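Local coordinates for protein carbonic anhydrase (Neosartorya fumigata, PDB 6LAC) that probably catalyses the reversible hydration of carbon dioxide to hydrogencarbonate, as a zinc-dependent beta-class carbonic anhydrase, at residues R82-C87 with L161-M166; G88-H93 with G165-K170. The protein carries 1 engineered substitution. One frame throughout, in Å; residues are numbered along the deposited sequence.

Interaction 1: residues R82-C87 with L161-M166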
ATOM      1  N   ARG A  82       3.577  -8.198 -15.963  1.00 12.90           N
ATOM      2  CA  ARG A  82       3.031  -9.479 -16.435  1.00 13.30           C
ATOM      3  C   ARG A  82       2.688 -10.454 -15.328  1.00 11.93           C
ATOM      4  O   ARG A  82       2.099 -11.516 -15.588  1.00 12.59           O
ATOM      5  CB  ARG A  82       4.001 -10.196 -17.370  1.00 16.07           C
ATOM      6  CG  ARG A  82       4.484  -9.344 -18.532  1.00 20.86           C
ATOM      7  CD  ARG A  82       3.376  -8.671 -19.253  1.00 26.93           C
ATOM      8  NE  ARG A  82       3.801  -8.489 -20.640  1.00 34.16           N
ATOM      9  CZ  ARG A  82       3.196  -7.709 -21.509  1.00 39.82           C
ATOM     10  NH1 ARG A  82       3.657  -7.642 -22.747  1.00 44.88           N
ATOM     11  NH2 ARG A  82       2.135  -7.012 -21.152  1.00 42.62           N
ATOM     12  N   ASN A  83       2.944 -10.040 -14.076  1.00 11.35           N
ATOM     13  CA  ASN A  83       2.663 -10.882 -12.901  1.00 10.99           C
ATOM     14  C   ASN A  83       2.101  -9.997 -11.782  1.00  9.37           C
ATOM     15  O   ASN A  83       2.690  -8.949 -11.486  1.00 10.80           O
ATOM     16  CB  ASN A  83       3.890 -11.621 -12.394  1.00 11.99           C
ATOM     17  CG  ASN A  83       4.347 -12.735 -13.337  1.00 13.13           C
ATOM     18  OD1 ASN A  83       3.740 -13.799 -13.325  1.00 14.40           O
ATOM     19  ND2 ASN A  83       5.350 -12.407 -14.153  1.00 16.54           N
ATOM     20  N   ILE A  84       1.063 -10.505 -11.166  1.00  9.62           N
ATOM     21  CA  ILE A  84       0.400  -9.869  -9.995  1.00  9.27           C
ATOM     22  C   ILE A  84       0.404 -10.916  -8.894  1.00 10.02           C
ATOM     23  O   ILE A  84       0.007 -12.062  -9.199  1.00 10.56           O
ATOM     24  CB  ILE A  84      -1.019  -9.427 -10.310  1.00  9.80           C
ATOM     25  CG1 ILE A  84      -1.014  -8.384 -11.423  1.00 10.24           C
ATOM     26  CG2 ILE A  84      -1.695  -8.882  -9.031  1.00 10.45           C
ATOM     27  CD1 ILE A  84      -2.377  -7.977 -11.949  1.00 11.49           C
ATOM     28  N   VAL A  85       0.825 -10.584  -7.690  1.00 10.41           N
ATOM     29  CA  VAL A  85       0.697 -11.487  -6.537  1.00 10.47           C
ATOM     30  C   VAL A  85      -0.290 -10.856  -5.583  1.00 10.11           C
ATOM     31  O   VAL A  85      -0.059  -9.667  -5.216  1.00 11.20           O
ATOM     32  CB  VAL A  85       2.063 -11.720  -5.887  1.00 10.97           C
ATOM     33  CG1 VAL A  85       1.880 -12.634  -4.674  1.00 11.13           C
ATOM     34  CG2 VAL A  85       3.048 -12.335  -6.846  1.00 11.39           C
ATOM     35  N   ILE A  86      -1.297 -11.566  -5.131  1.00  9.41           N
ATOM     36  CA  ILE A  86      -2.128 -11.152  -3.977  1.00 10.14           C
ATOM     37  C   ILE A  86      -1.647 -11.943  -2.782  1.00 10.65           C
ATOM     38  O   ILE A  86      -1.720 -13.180  -2.801  1.00 10.92           O
ATOM     39  CB  ILE A  86      -3.616 -11.333  -4.244  1.00 11.39           C
ATOM     40  CG1 ILE A  86      -3.988 -10.568  -5.512  1.00 13.57           C
ATOM     41  CG2 ILE A  86      -4.446 -10.913  -3.024  1.00 12.66           C
ATOM     42  CD1 ILE A  86      -5.443 -10.579  -5.855  1.00 14.49           C
ATOM     43  N   CYS A  87      -1.055 -11.253  -1.831  1.00  9.96           N
ATOM     44  CA  CYS A  87      -0.474 -11.881  -0.641  1.00  9.98           C
ATOM     45  C   CYS A  87      -1.334 -11.572   0.569  1.00  9.58           C
ATOM     46  O   CYS A  87      -1.415 -10.392   0.978  1.00 10.83           O
ATOM     47  CB  CYS A  87       0.909 -11.375  -0.405  1.00 10.02           C
ATOM     48  SG  CYS A  87       1.787 -12.306   0.883  1.00 11.88           S
ATOM     49  N   LEU A 161      -0.511 -12.067 -18.801  1.00 12.85           N
ATOM     50  CA  LEU A 161      -0.687 -11.765 -17.360  1.00 12.63           C
ATOM     51  C   LEU A 161      -0.906 -13.053 -16.634  1.00 14.41           C
ATOM     52  O   LEU A 161      -1.656 -13.936 -17.128  1.00 16.89           O
ATOM     53  CB  LEU A 161      -1.892 -10.879 -17.192  1.00 13.00           C
ATOM     54  CG  LEU A 161      -2.208 -10.468 -15.747  1.00 13.30           C
ATOM     55  CD1 LEU A 161      -1.092  -9.668 -15.111  1.00 14.28           C
ATOM     56  CD2 LEU A 161      -3.499  -9.693 -15.694  1.00 14.38           C
ATOM     57  N   ASN A 162      -0.286 -13.208 -15.477  1.00 12.69           N
ATOM     58  CA  ASN A 162      -0.633 -14.234 -14.494  1.00 12.13           C
ATOM     59  C   ASN A 162      -0.913 -13.555 -13.154  1.00 11.30           C
ATOM     60  O   ASN A 162      -0.150 -12.640 -12.821  1.00 12.56           O
ATOM     61  CB  ASN A 162       0.478 -15.268 -14.367  1.00 13.18           C
ATOM     62  CG  ASN A 162       0.530 -16.251 -15.539  1.00 15.04           C
ATOM     63  OD1 ASN A 162      -0.440 -16.927 -15.807  1.00 21.67           O
ATOM     64  ND2 ASN A 162       1.651 -16.284 -16.184  1.00 22.92           N
ATOM     65  N   ILE A 163      -1.909 -14.066 -12.471  1.00 10.72           N
ATOM     66  CA  ILE A 163      -2.261 -13.585 -11.101  1.00 11.22           C
ATOM     67  C   ILE A 163      -2.069 -14.750 -10.160  1.00 12.45           C
ATOM     68  O   ILE A 163      -2.587 -15.861 -10.449  1.00 12.51           O
ATOM     69  CB  ILE A 163      -3.669 -13.011 -11.050  1.00 11.73           C
ATOM     70  CG1 ILE A 163      -3.871 -11.934 -12.120  1.00 13.37           C
ATOM     71  CG2 ILE A 163      -3.951 -12.454  -9.647  1.00 12.26           C
ATOM     72  CD1 ILE A 163      -5.228 -11.262 -12.122  1.00 15.07           C
ATOM     73  N   TRP A 164      -1.356 -14.554  -9.067  1.00 11.10           N
ATOM     74  CA  TRP A 164      -0.920 -15.614  -8.148  1.00 11.03           C
ATOM     75  C   TRP A 164      -1.492 -15.279  -6.772  1.00 11.43           C
ATOM     76  O   TRP A 164      -1.555 -14.075  -6.409  1.00 11.98           O
ATOM     77  CB  TRP A 164       0.586 -15.708  -8.098  1.00 11.71           C
ATOM     78  CG  TRP A 164       1.229 -15.829  -9.449  1.00 12.73           C
ATOM     79  CD1 TRP A 164       1.798 -14.830 -10.152  1.00 13.14           C
ATOM     80  CD2 TRP A 164       1.320 -17.030 -10.246  1.00 14.98           C
ATOM     81  NE1 TRP A 164       2.308 -15.318 -11.323  1.00 14.18           N
ATOM     82  CE2 TRP A 164       1.983 -16.642 -11.430  1.00 14.55           C
ATOM     83  CE3 TRP A 164       0.841 -18.344 -10.111  1.00 15.66           C
ATOM     84  CZ2 TRP A 164       2.264 -17.563 -12.456  1.00 16.15           C
ATOM     85  CZ3 TRP A 164       1.123 -19.243 -11.130  1.00 18.01           C
ATOM     86  CH2 TRP A 164       1.815 -18.845 -12.273  1.00 17.29           C
ATOM     87  N   GLY A 165      -1.865 -16.246  -5.976  1.00 11.10           N
ATOM     88  CA  GLY A 165      -2.218 -16.047  -4.566  1.00 11.02           C
ATOM     89  C   GLY A 165      -1.195 -16.660  -3.667  1.00 11.84           C
ATOM     90  O   GLY A 165      -0.723 -17.797  -3.924  1.00 12.68           O
ATOM     91  N   MET A 166      -0.875 -15.974  -2.585  1.00 12.66           N
ATOM     92  CA  MET A 166      -0.077 -16.621  -1.540  1.00 13.19           C
ATOM     93  C   MET A 166      -0.503 -16.105  -0.188  1.00 11.84           C
ATOM     94  O   MET A 166      -1.238 -15.115  -0.087  1.00 11.10           O
ATOM     95  CB  MET A 166       1.390 -16.411  -1.758  1.00 16.41           C
ATOM     96  CG  MET A 166       1.761 -15.016  -1.706  1.00 15.87           C
ATOM     97  SD  MET A 166       3.553 -14.747  -1.547  1.00 20.13           S
ATOM     98  CE  MET A 166       3.882 -15.195   0.160  1.00 24.05           C
TER
HETATM   99  O   HOH W   1       3.193 -13.599 -17.022  1.00 23.06           O

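Interaction 2: residues G88-H93 with G165-K170. With ZN (zinc ion), chain C.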
ATOM      1  N   GLY A  88      -1.975 -12.552   1.175  1.00  9.42           N
ATOM      2  CA  GLY A  88      -2.583 -12.423   2.497  1.00 10.21           C
ATOM      3  C   GLY A  88      -1.620 -12.800   3.570  1.00 10.67           C
ATOM      4  O   GLY A  88      -0.462 -13.149   3.287  1.00 10.70           O
ATOM      5  N   HIS A  89      -2.066 -12.661   4.822  1.00  9.90           N
ATOM      6  CA  HIS A  89      -1.135 -12.972   5.921  1.00 10.33           C
ATOM      7  C   HIS A  89      -1.904 -13.456   7.140  1.00  9.85           C
ATOM      8  O   HIS A  89      -2.887 -12.883   7.535  1.00 10.83           O
ATOM      9  CB  HIS A  89      -0.235 -11.754   6.225  1.00 10.40           C
ATOM     10  CG  HIS A  89      -0.991 -10.633   6.783  1.00  9.24           C
ATOM     11  ND1 HIS A  89      -0.988 -10.319   8.150  1.00  9.98           N
ATOM     12  CD2 HIS A  89      -1.927  -9.852   6.236  1.00  9.98           C
ATOM     13  CE1 HIS A  89      -1.835  -9.354   8.355  1.00 10.42           C
ATOM     14  NE2 HIS A  89      -2.420  -9.032   7.207  1.00 11.21           N
ATOM     15  N   TYR A  90      -1.352 -14.524   7.695  1.00 11.63           N
ATOM     16  CA  TYR A  90      -1.931 -15.028   8.957  1.00 12.96           C
ATOM     17  C   TYR A  90      -1.825 -13.982  10.072  1.00 12.68           C
ATOM     18  O   TYR A  90      -0.795 -13.329  10.203  1.00 13.47           O
ATOM     19  CB  TYR A  90      -1.336 -16.375   9.331  1.00 12.83           C
ATOM     20  CG  TYR A  90      -1.560 -17.456   8.292  1.00 12.62           C
ATOM     21  CD1 TYR A  90      -2.834 -17.872   7.932  1.00 14.08           C
ATOM     22  CD2 TYR A  90      -0.493 -18.101   7.712  1.00 15.06           C
ATOM     23  CE1 TYR A  90      -3.033 -18.854   6.968  1.00 13.75           C
ATOM     24  CE2 TYR A  90      -0.663 -19.081   6.746  1.00 15.87           C
ATOM     25  CZ  TYR A  90      -1.930 -19.477   6.404  1.00 14.47           C
ATOM     26  OH  TYR A  90      -2.041 -20.489   5.466  1.00 17.08           O
ATOM     27  N   GLY A  91      -2.879 -13.912  10.868  1.00 12.17           N
ATOM     28  CA  GLY A  91      -2.985 -12.935  11.957  1.00 13.27           C
ATOM     29  C   GLY A  91      -3.633 -11.643  11.559  1.00 14.20           C
ATOM     30  O   GLY A  91      -3.732 -10.719  12.388  1.00 16.37           O
ATOM     31  N   CYS A  92      -3.997 -11.483  10.289  1.00 12.48           N
ATOM     32  CA  CYS A  92      -4.735 -10.306   9.777  1.00 12.56           C
ATOM     33  C   CYS A  92      -5.864  -9.931  10.720  1.00 13.03           C
ATOM     34  O   CYS A  92      -6.654 -10.775  11.093  1.00 15.16           O
ATOM     35  CB  CYS A  92      -5.272 -10.681   8.405  1.00 11.55           C
ATOM     36  SG  CYS A  92      -5.935  -9.261   7.485  1.00 11.43           S
ATOM     37  N   HIS A  93      -6.000  -8.667  11.084  1.00 13.81           N
ATOM     38  CA  HIS A  93      -7.115  -8.168  11.905  1.00 16.18           C
ATOM     39  C   HIS A  93      -8.281  -7.803  11.022  1.00 16.24           C
ATOM     40  O   HIS A  93      -9.453  -7.780  11.457  1.00 23.30           O
ATOM     41  CB  HIS A  93      -6.680  -6.992  12.792  1.00 18.66           C
ATOM     42  CG  HIS A  93      -5.633  -7.378  13.758  1.00 22.41           C
ATOM     43  ND1 HIS A  93      -5.892  -7.993  14.963  1.00 33.92           N
ATOM     44  CD2 HIS A  93      -4.296  -7.283  13.676  1.00 30.87           C
ATOM     45  CE1 HIS A  93      -4.749  -8.245  15.583  1.00 30.95           C
ATOM     46  NE2 HIS A  93      -3.765  -7.823  14.821  1.00 35.00           N
ATOM     47  N   GLY A 165      -1.865 -16.246  -5.976  1.00 11.10           N
ATOM     48  CA  GLY A 165      -2.218 -16.047  -4.566  1.00 11.02           C
ATOM     49  C   GLY A 165      -1.195 -16.660  -3.667  1.00 11.84           C
ATOM     50  O   GLY A 165      -0.723 -17.797  -3.924  1.00 12.68           O
ATOM     51  N   MET A 166      -0.875 -15.974  -2.585  1.00 12.66           N
ATOM     52  CA  MET A 166      -0.077 -16.621  -1.540  1.00 13.19           C
ATOM     53  C   MET A 166      -0.503 -16.105  -0.188  1.00 11.84           C
ATOM     54  O   MET A 166      -1.238 -15.115  -0.087  1.00 11.10           O
ATOM     55  CB  MET A 166       1.390 -16.411  -1.758  1.00 16.41           C
ATOM     56  CG  MET A 166       1.761 -15.016  -1.706  1.00 15.87           C
ATOM     57  SD  MET A 166       3.553 -14.747  -1.547  1.00 20.13           S
ATOM     58  CE  MET A 166       3.882 -15.195   0.160  1.00 24.05           C
ATOM     59  N   VAL A 167      -0.070 -16.810   0.849  1.00 11.92           N
ATOM     60  CA  VAL A 167      -0.221 -16.348   2.252  1.00 12.10           C
ATOM     61  C   VAL A 167       1.111 -16.370   2.951  1.00 12.81           C
ATOM     62  O   VAL A 167       1.878 -17.336   2.811  1.00 13.83           O
ATOM     63  CB  VAL A 167      -1.233 -17.187   3.005  1.00 14.35           C
ATOM     64  CG1 VAL A 167      -1.487 -16.611   4.367  1.00 14.66           C
ATOM     65  CG2 VAL A 167      -2.496 -17.390   2.239  1.00 17.28           C
ATOM     66  N   TYR A 168       1.404 -15.302   3.650  1.00 12.65           N
ATOM     67  CA  TYR A 168       2.631 -15.147   4.422  1.00 12.70           C
ATOM     68  C   TYR A 168       2.346 -15.474   5.878  1.00 13.84           C
ATOM     69  O   TYR A 168       1.383 -15.008   6.458  1.00 12.79           O
ATOM     70  CB  TYR A 168       3.105 -13.724   4.275  1.00 12.85           C
ATOM     71  CG  TYR A 168       4.110 -13.278   5.284  1.00 14.79           C
ATOM     72  CD1 TYR A 168       5.347 -13.864   5.387  1.00 16.39           C
ATOM     73  CD2 TYR A 168       3.834 -12.190   6.108  1.00 15.87           C
ATOM     74  CE1 TYR A 168       6.269 -13.435   6.359  1.00 16.27           C
ATOM     75  CE2 TYR A 168       4.742 -11.707   7.035  1.00 17.24           C
ATOM     76  CZ  TYR A 168       5.951 -12.363   7.165  1.00 15.17           C
ATOM     77  OH  TYR A 168       6.876 -11.879   8.089  1.00 18.83           O
ATOM     78  N   ASP A 169       3.242 -16.286   6.448  1.00 14.49           N
ATOM     79  CA  ASP A 169       3.169 -16.678   7.882  1.00 16.75           C
ATOM     80  C   ASP A 169       4.368 -16.103   8.639  1.00 15.44           C
ATOM     81  O   ASP A 169       5.502 -16.597   8.424  1.00 16.45           O
ATOM     82  CB  ASP A 169       3.180 -18.206   7.958  1.00 16.62           C
ATOM     83  CG  ASP A 169       2.901 -18.743   9.346  1.00 21.79           C
ATOM     84  OD1 ASP A 169       3.317 -18.080  10.319  1.00 21.46           O
ATOM     85  OD2 ASP A 169       2.236 -19.804   9.419  1.00 22.11           O
ATOM     86  N   LYS A 170       4.141 -15.068   9.443  1.00 15.68           N
ATOM     87  CA  LYS A 170       5.244 -14.369  10.138  1.00 16.03           C
ATOM     88  C   LYS A 170       5.817 -15.283  11.237  1.00 17.11           C
ATOM     89  O   LYS A 170       6.878 -14.935  11.714  1.00 21.08           O
ATOM     90  CB  LYS A 170       4.807 -13.003  10.645  1.00 17.58           C
ATOM     91  CG  LYS A 170       3.737 -13.016  11.704  1.00 18.05           C
ATOM     92  CD  LYS A 170       3.413 -11.640  12.202  1.00 18.75           C
ATOM     93  CE  LYS A 170       2.215 -11.570  13.125  1.00 19.47           C
ATOM     94  NZ  LYS A 170       0.938 -11.884  12.454  1.00 21.37           N
TER
HETATM   95 ZN    ZN C 201      -4.117  -7.863   7.192  1.00 10.25          ZN
HETATM   96  O   HOH W   2       1.425 -10.870   9.565  1.00 17.83           O
HETATM   97  O   HOH W   3       1.646 -13.556   9.003  1.00 15.50           O

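Interaction 1: residues R82-C87 with L161-M166
Asn83-Cys87 and Asn162-Met166 pair as neighbouring parallel strands. Their axes approach to 4.6 Å at an angle of 21°. Asn83 sits beside Asn162, and the pairing runs without a break to Cys87 beside Met166. Arg82, Ile84 and Ile86 supply the bonding groups of residues 82-87. The carbonyl O of Ile84 takes the N-H of Trp164 at 2.8 Å, while its own N gives to Asn162 O. Ile86 repeats this between Trp164 O and Met166 N. A water also donates to Arg82 O, beside the bond from Asn162 N.

Asn83, Val85, Trp164 and Met166 share one face of the sheet. There Trp164 NE1 donates to Asn83 OD1 at 2.9 Å, and the N-H points almost straight at the oxygen (177°). OD1 lies in the plane of the indole, and the amide is turned 20° from that plane. CG of Trp164 lies anti to its carbonyl carbon, which leans the indole beside its own backbone N, back toward Asn83. Further along, Met166 CG packs on Val85 CG1 at 3.8 Å. The Met166 chain bends at its last torsion, and its CE meets Cys87 SG at 3.6 Å. Trp21 and Trp31 pack on this side.

Ile84, Ile86 and Ile163 occupy the other face. Ile84 CD1 reaches Leu161 CD1 at 3.8 Å, and Ile84 CB lies 4.2 Å from Ile163 CG1. Helix 127-148 covers these isoleucines, and Leu72 of helix 66-77 also touches Ile84. Strand 29-34 bonds to the far edge of Asn83-Cys87. The pair thus lies inside the parallel part of the mixed sheet, with helices 127-148 and 66-77 over the isoleucine face, that forms the core of the beta-carbonic anhydrase fold.

Interaction 2: residues G88-H93 with G165-K170
Met166 O receives the N-H of Gly88 at 3.0 Å and begins the parallel pairing here. Val167 lies beside Gly88 and sends its CG1 over the ring of Tyr90. This methyl stands 3.5 Å from the ring centroid and 12° off the normal, a CH-pi contact near the centre of the face. CG1 of Val167 is anti to the backbone N (chi1 -174°), which carries it to the ring.

Tyr168 bonds with both its backbone N and its O: N gives to Gly88 O, and O takes Tyr90 N at 3.0 Å. Its ring presents an edge to His89 CB. The imidazole extends to the metal, where His89 NE2 binds the zinc ion at 2.1 Å. Cys92 SG is a second ligand at 2.3 Å; Cys34 and Asp36 complete the site.

Asp169 sets its CB at the edge of the Tyr90 ring, with the carboxylate plane turned 70° from it. OD2 forms a salt bridge with Arg132, OD1 accepts the N-H of Ala171, and Tyr90 OH bonds to Glu136. Lys170 bends at chi4, and its NZ makes a weak hydrogen bond to Tyr90 O. One water accepts from both Lys170 NZ and His89 ND1, linking the lysine to a zinc ligand.

Helix 127-148 packs against Val167 and Cys92 through Val135, while strand 174-178 touches Val167 and Asp169.

Interactions 1 and 2 are successive parts of one parallel pairing between strands 83-89 and 162-169. Their centres are 15 Å apart, and they share Gly165 and Met166. Met166 serves both, its N in interaction 1 and its O in interaction 2. At the join, Cys87 SG packs on Tyr168 CB at 3.9 Å. The pairing leads from the sheet core to the metal: the side chain of Cys87 is about 10 Å from the zinc ion, whereas His89 binds it. The chain then turns through His89-Cys92, a type II beta turn, to bring in the second ligand of this segment.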